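Local coordinates for protein eukaryotic translation initiation factor 2A (PDB 3WJ9) that probably directs methionyl-initiator tRNA to 40S ribosomal subunits in a codon-dependent manner for a few mRNAs, here as its beta-propeller part, at residues G284-Y287 with P291-T294; P311-I316 with F329-G334. One frame throughout, in Å; residues are numbered along the deposited sequence.

Contact 1 (G284-Y287 with P291-T294); sequences GIVY and PAKT
Y287 and K293 run side by side and point the same way, the lysine's aliphatic chain lying beside the outer end of the phenol. CG of Y287 stands between its own backbone N and carbonyl carbon (chi1 60°), a rotation that lays the ring back along its own strand, with the I285 carbonyl carbon at its edge. One ring face then sits over the K293 carbonyl, with Y287 CE1 3.6 Å from K293 O. Further out, Y287 OH comes to 3.2 Å from K293 CD, before the bend at chi3 carries the amine away. Without the phenol, as with an alanine here, the K293 carbonyl would probably lose its aromatic cover and the lysine methylenes the group they run beside. The backbones beneath are the two middle strands of a four-stranded antiparallel sheet, joined as a beta hairpin; the sheet is one blade of the beta-propeller, and both segments lie in the repeat WD 2. Y287 and K293 form a hydrogen-bonded pair, although the bond from Y287 N to K293 O is weak, nearly straight but 3.4 Å long. V286 and T294 are the adjacent non-hydrogen-bonded pair, on the other face of the sheet, and their side chains meet at a slant. V286 splits its two methyls between two partners: CG1, anti to the backbone N (chi1 179°), packs 3.7 Å from A292 CB, and CG2 meets T294 OG1 at the same distance of 3.7 Å. T294 CG2 lies 3.4 Å from I285 O. That carbonyl also receives a CA-H...O contact from T294 CA at 3.3 Å. Outside the pair of strands, Y287 rests on I271 of the preceding strand and on D266 and R267 in a loop.

Contact 2 (P311-I316 with F329-G334); sequences PRNTLI and FGNLQG
N313 presents its side-chain amide to the backbone of F329, and the polar bonds come first. F329 N donates to N313 OD1 at 2.8 Å in a nearly straight bond (169° at the hydrogen), arriving well to the side of the C=O and tilted 16° from its plane. The other half of the amide, N313 ND2, donates to F329 O; the modelled distance is too short to be taken literally, so its detail is doubtful. T314 OG1 adds a second donor to N313 OD1 at 2.6 Å, coming from above the carbonyl plane. These bonds fix the rotation of the amide, whose CG lies between the backbone N and carbonyl carbon of N313 (chi1 57°).

The apolar part is a crossing of T314 and F329, whose side chains meet at about a right angle, with T314 CG2 4.0 Å from F329 CE2; beyond, the ring reaches C356 and C359. N313 and T314 are paired together opposite the single residue A327, a classic beta bulge where the first strand of this propeller blade, in the repeat WD 3, begins beside the loop leaving the second.

How the contacts relate
Contact 1 closes before contact 2 opens along the chain, and the two belong to consecutive four-stranded sheets, neighbouring blades of the propeller, with their segments in the repeats WD 2 and WD 3. Their centres lie about 11 Å apart, and they touch directly across the interface between blades. The carbonyl of R312 takes two apolar neighbours from contact 1, A292 CB at 3.3 Å and V286 CG1 at 3.5 Å from R312 O. Three residues on, L315 CD2 packs 3.6 Å from G284 CA, and L315 CB lies 3.7 Å from V286 CG2. A polar link also crosses this seam: L315 N is hydrogen-bonded to OD2 of D273, a residue of the strand 271-276 that flanks contact 1.

Contact 1 (G284-Y287 with P291-T294)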
loop_
_atom_site.group_PDB
_atom_site.type_symbol
_atom_site.label_atom_id
_atom_site.label_comp_id
_atom_site.label_asym_id
_atom_site.label_seq_id
_atom_site.Cartn_x
_atom_site.Cartn_y
_atom_site.Cartn_z
ATOM N N GLY A 284 10.141 8.104 -9.970
ATOM C CA GLY A 284 10.912 9.178 -9.371
ATOM C C GLY A 284 11.542 8.827 -8.040
ATOM O O GLY A 284 11.165 7.847 -7.400
ATOM N N ILE A 285 12.512 9.637 -7.626
ATOM C CA ILE A 285 13.255 9.396 -6.393
ATOM C C ILE A 285 13.488 10.685 -5.609
ATOM O O ILE A 285 13.934 11.685 -6.166
ATOM C CB ILE A 285 14.631 8.744 -6.678
ATOM C CG1 ILE A 285 14.471 7.467 -7.506
ATOM C CG2 ILE A 285 15.364 8.453 -5.379
ATOM C CD1 ILE A 285 15.780 6.813 -7.875
ATOM N N VAL A 286 13.178 10.653 -4.317
ATOM C CA VAL A 286 13.533 11.741 -3.412
ATOM C C VAL A 286 14.691 11.283 -2.532
ATOM O O VAL A 286 14.536 10.385 -1.707
ATOM C CB VAL A 286 12.346 12.176 -2.538
ATOM C CG1 VAL A 286 12.766 13.294 -1.604
ATOM C CG2 VAL A 286 11.188 12.623 -3.410
ATOM N N TYR A 287 15.851 11.906 -2.710
ATOM C CA TYR A 287 17.097 11.362 -2.177
ATOM C C TYR A 287 18.046 12.411 -1.600
ATOM O O TYR A 287 17.951 13.596 -1.919
ATOM C CB TYR A 287 17.821 10.588 -3.280
ATOM C CG TYR A 287 18.156 11.443 -4.482
ATOM C CD1 TYR A 287 17.210 11.690 -5.470
ATOM C CD2 TYR A 287 19.415 12.007 -4.626
ATOM C CE1 TYR A 287 17.508 12.474 -6.563
ATOM C CE2 TYR A 287 19.723 12.793 -5.721
ATOM C CZ TYR A 287 18.765 13.022 -6.685
ATOM O OH TYR A 287 19.062 13.800 -7.778
ATOM N N PRO A 291 18.284 20.105 1.680
ATOM C CA PRO A 291 17.039 19.976 0.913
ATOM C C PRO A 291 17.149 18.907 -0.167
ATOM O O PRO A 291 18.070 18.933 -0.980
ATOM C CB PRO A 291 16.856 21.369 0.309
ATOM C CG PRO A 291 18.235 21.908 0.196
ATOM C CD PRO A 291 18.966 21.381 1.401
ATOM N N ALA A 292 16.221 17.958 -0.148
ATOM C CA ALA A 292 16.316 16.790 -1.009
ATOM C C ALA A 292 16.024 17.134 -2.462
ATOM O O ALA A 292 15.033 17.793 -2.775
ATOM C CB ALA A 292 15.373 15.700 -0.526
ATOM N N LYS A 293 16.905 16.685 -3.348
ATOM C CA LYS A 293 16.681 16.830 -4.777
ATOM C C LYS A 293 15.753 15.706 -5.236
ATOM O O LYS A 293 15.557 14.730 -4.515
ATOM C CB LYS A 293 18.008 16.802 -5.542
ATOM C CG LYS A 293 17.882 17.240 -6.991
ATOM C CD LYS A 293 19.125 16.956 -7.809
ATOM C CE LYS A 293 20.263 17.896 -7.471
ATOM N NZ LYS A 293 21.383 17.704 -8.433
ATOM N N THR A 294 15.176 15.847 -6.424
ATOM C CA THR A 294 14.264 14.841 -6.956
ATOM C C THR A 294 14.525 14.599 -8.442
ATOM O O THR A 294 14.735 15.543 -9.200
ATOM C CB THR A 294 12.794 15.258 -6.750
ATOM O OG1 THR A 294 12.554 15.495 -5.357
ATOM C CG2 THR A 294 11.845 14.174 -7.249
#

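Contact 2 (P311-I316 with F329-G334)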
loop_
_atom_site.group_PDB
_atom_site.type_symbol
_atom_site.label_atom_id
_atom_site.label_comp_id
_atom_site.label_asym_id
_atom_site.label_seq_id
_atom_site.Cartn_x
_atom_site.Cartn_y
_atom_site.Cartn_z
ATOM N N PRO A 311 12.728 21.251 0.533
ATOM C CA PRO A 311 12.493 20.556 1.798
ATOM C C PRO A 311 11.360 19.568 1.607
ATOM O O PRO A 311 10.236 19.790 2.048
ATOM C CB PRO A 311 12.055 21.679 2.737
ATOM C CG PRO A 311 12.642 22.915 2.152
ATOM C CD PRO A 311 12.597 22.710 0.668
ATOM N N ARG A 312 11.685 18.470 0.929
ATOM C CA ARG A 312 10.704 17.445 0.590
ATOM C C ARG A 312 11.198 16.047 0.961
ATOM O O ARG A 312 12.393 15.759 0.885
ATOM C CB ARG A 312 10.376 17.508 -0.903
ATOM C CG ARG A 312 10.114 18.918 -1.420
ATOM C CD ARG A 312 8.797 19.478 -0.902
ATOM N NE ARG A 312 8.432 20.719 -1.580
ATOM C CZ ARG A 312 8.190 21.869 -0.960
ATOM N NH1 ARG A 312 8.269 21.940 0.362
ATOM N NH2 ARG A 312 7.865 22.948 -1.659
ATOM N N ASN A 313 10.269 15.184 1.364
ATOM C CA ASN A 313 10.606 13.823 1.766
ATOM C C ASN A 313 9.653 12.785 1.186
ATOM O O ASN A 313 9.716 11.608 1.538
ATOM C CB ASN A 313 10.618 13.708 3.294
ATOM C CG ASN A 313 9.292 14.113 3.929
ATOM O OD1 ASN A 313 8.250 14.134 3.275
ATOM N ND2 ASN A 313 9.331 14.431 5.218
ATOM N N THR A 314 8.758 13.227 0.308
ATOM C CA THR A 314 7.688 12.366 -0.178
ATOM C C THR A 314 7.273 12.705 -1.607
ATOM O O THR A 314 7.024 13.864 -1.932
ATOM C CB THR A 314 6.450 12.462 0.738
ATOM O OG1 THR A 314 6.838 12.225 2.099
ATOM C CG2 THR A 314 5.395 11.445 0.327
ATOM N N LEU A 315 7.199 11.680 -2.453
ATOM C CA LEU A 315 6.814 11.850 -3.850
ATOM C C LEU A 315 5.578 11.019 -4.178
ATOM O O LEU A 315 5.473 9.870 -3.757
ATOM C CB LEU A 315 7.968 11.455 -4.772
ATOM C CG LEU A 315 7.746 11.631 -6.275
ATOM C CD1 LEU A 315 7.996 13.068 -6.697
ATOM C CD2 LEU A 315 8.631 10.681 -7.055
ATOM N N ILE A 316 4.641 11.600 -4.925
ATOM C CA ILE A 316 3.434 10.882 -5.338
ATOM C C ILE A 316 3.056 11.204 -6.784
ATOM O O ILE A 316 3.016 12.369 -7.178
ATOM C CB ILE A 316 2.224 11.212 -4.427
ATOM C CG1 ILE A 316 2.541 10.919 -2.959
ATOM C CG2 ILE A 316 0.998 10.422 -4.862
ATOM C CD1 ILE A 316 1.444 11.326 -1.997
ATOM N N PHE A 329 6.504 15.655 4.803
ATOM C CA PHE A 329 5.693 15.159 5.913
ATOM C C PHE A 329 6.554 14.750 7.107
ATOM O O PHE A 329 7.778 14.689 7.011
ATOM C CB PHE A 329 4.841 13.965 5.470
ATOM C CG PHE A 329 3.899 14.261 4.333
ATOM C CD1 PHE A 329 3.396 15.538 4.130
ATOM C CD2 PHE A 329 3.502 13.247 3.478
ATOM C CE1 PHE A 329 2.526 15.796 3.085
ATOM C CE2 PHE A 329 2.633 13.497 2.435
ATOM C CZ PHE A 329 2.145 14.771 2.236
ATOM N N GLY A 330 5.900 14.458 8.229
ATOM C CA GLY A 330 6.588 13.993 9.422
ATOM C C GLY A 330 7.071 15.115 10.317
ATOM O O GLY A 330 7.763 14.881 11.306
ATOM N N ASN A 331 6.691 16.338 9.968
ATOM C CA ASN A 331 7.157 17.524 10.671
ATOM C C ASN A 331 6.280 18.730 10.361
ATOM O O ASN A 331 5.382 18.650 9.524
ATOM C CB ASN A 331 8.607 17.818 10.294
ATOM C CG ASN A 331 8.821 17.830 8.796
ATOM O OD1 ASN A 331 8.277 18.676 8.087
ATOM N ND2 ASN A 331 9.608 16.882 8.303
ATOM N N LEU A 332 6.546 19.847 11.030
ATOM C CA LEU A 332 5.796 21.073 10.779
ATOM C C LEU A 332 6.245 21.712 9.469
ATOM O O LEU A 332 7.191 21.241 8.836
ATOM C CB LEU A 332 5.962 22.062 11.935
ATOM C CG LEU A 332 5.124 21.826 13.195
ATOM C CD1 LEU A 332 5.652 20.659 14.022
ATOM C CD2 LEU A 332 5.060 23.084 14.037
ATOM N N GLN A 333 5.559 22.781 9.073
ATOM C CA GLN A 333 5.873 23.515 7.848
ATOM C C GLN A 333 5.892 22.602 6.627
ATOM O O GLN A 333 6.793 22.685 5.791
ATOM C CB GLN A 333 7.218 24.238 7.987
ATOM C CG GLN A 333 7.246 25.288 9.084
ATOM C CD GLN A 333 8.168 24.917 10.228
ATOM O OE1 GLN A 333 9.184 24.250 10.033
ATOM N NE2 GLN A 333 7.814 25.345 11.434
ATOM N N GLY A 334 4.893 21.732 6.530
ATOM C CA GLY A 334 4.824 20.776 5.443
ATOM C C GLY A 334 4.086 21.303 4.229
ATOM O O GLY A 334 2.860 21.265 4.172
#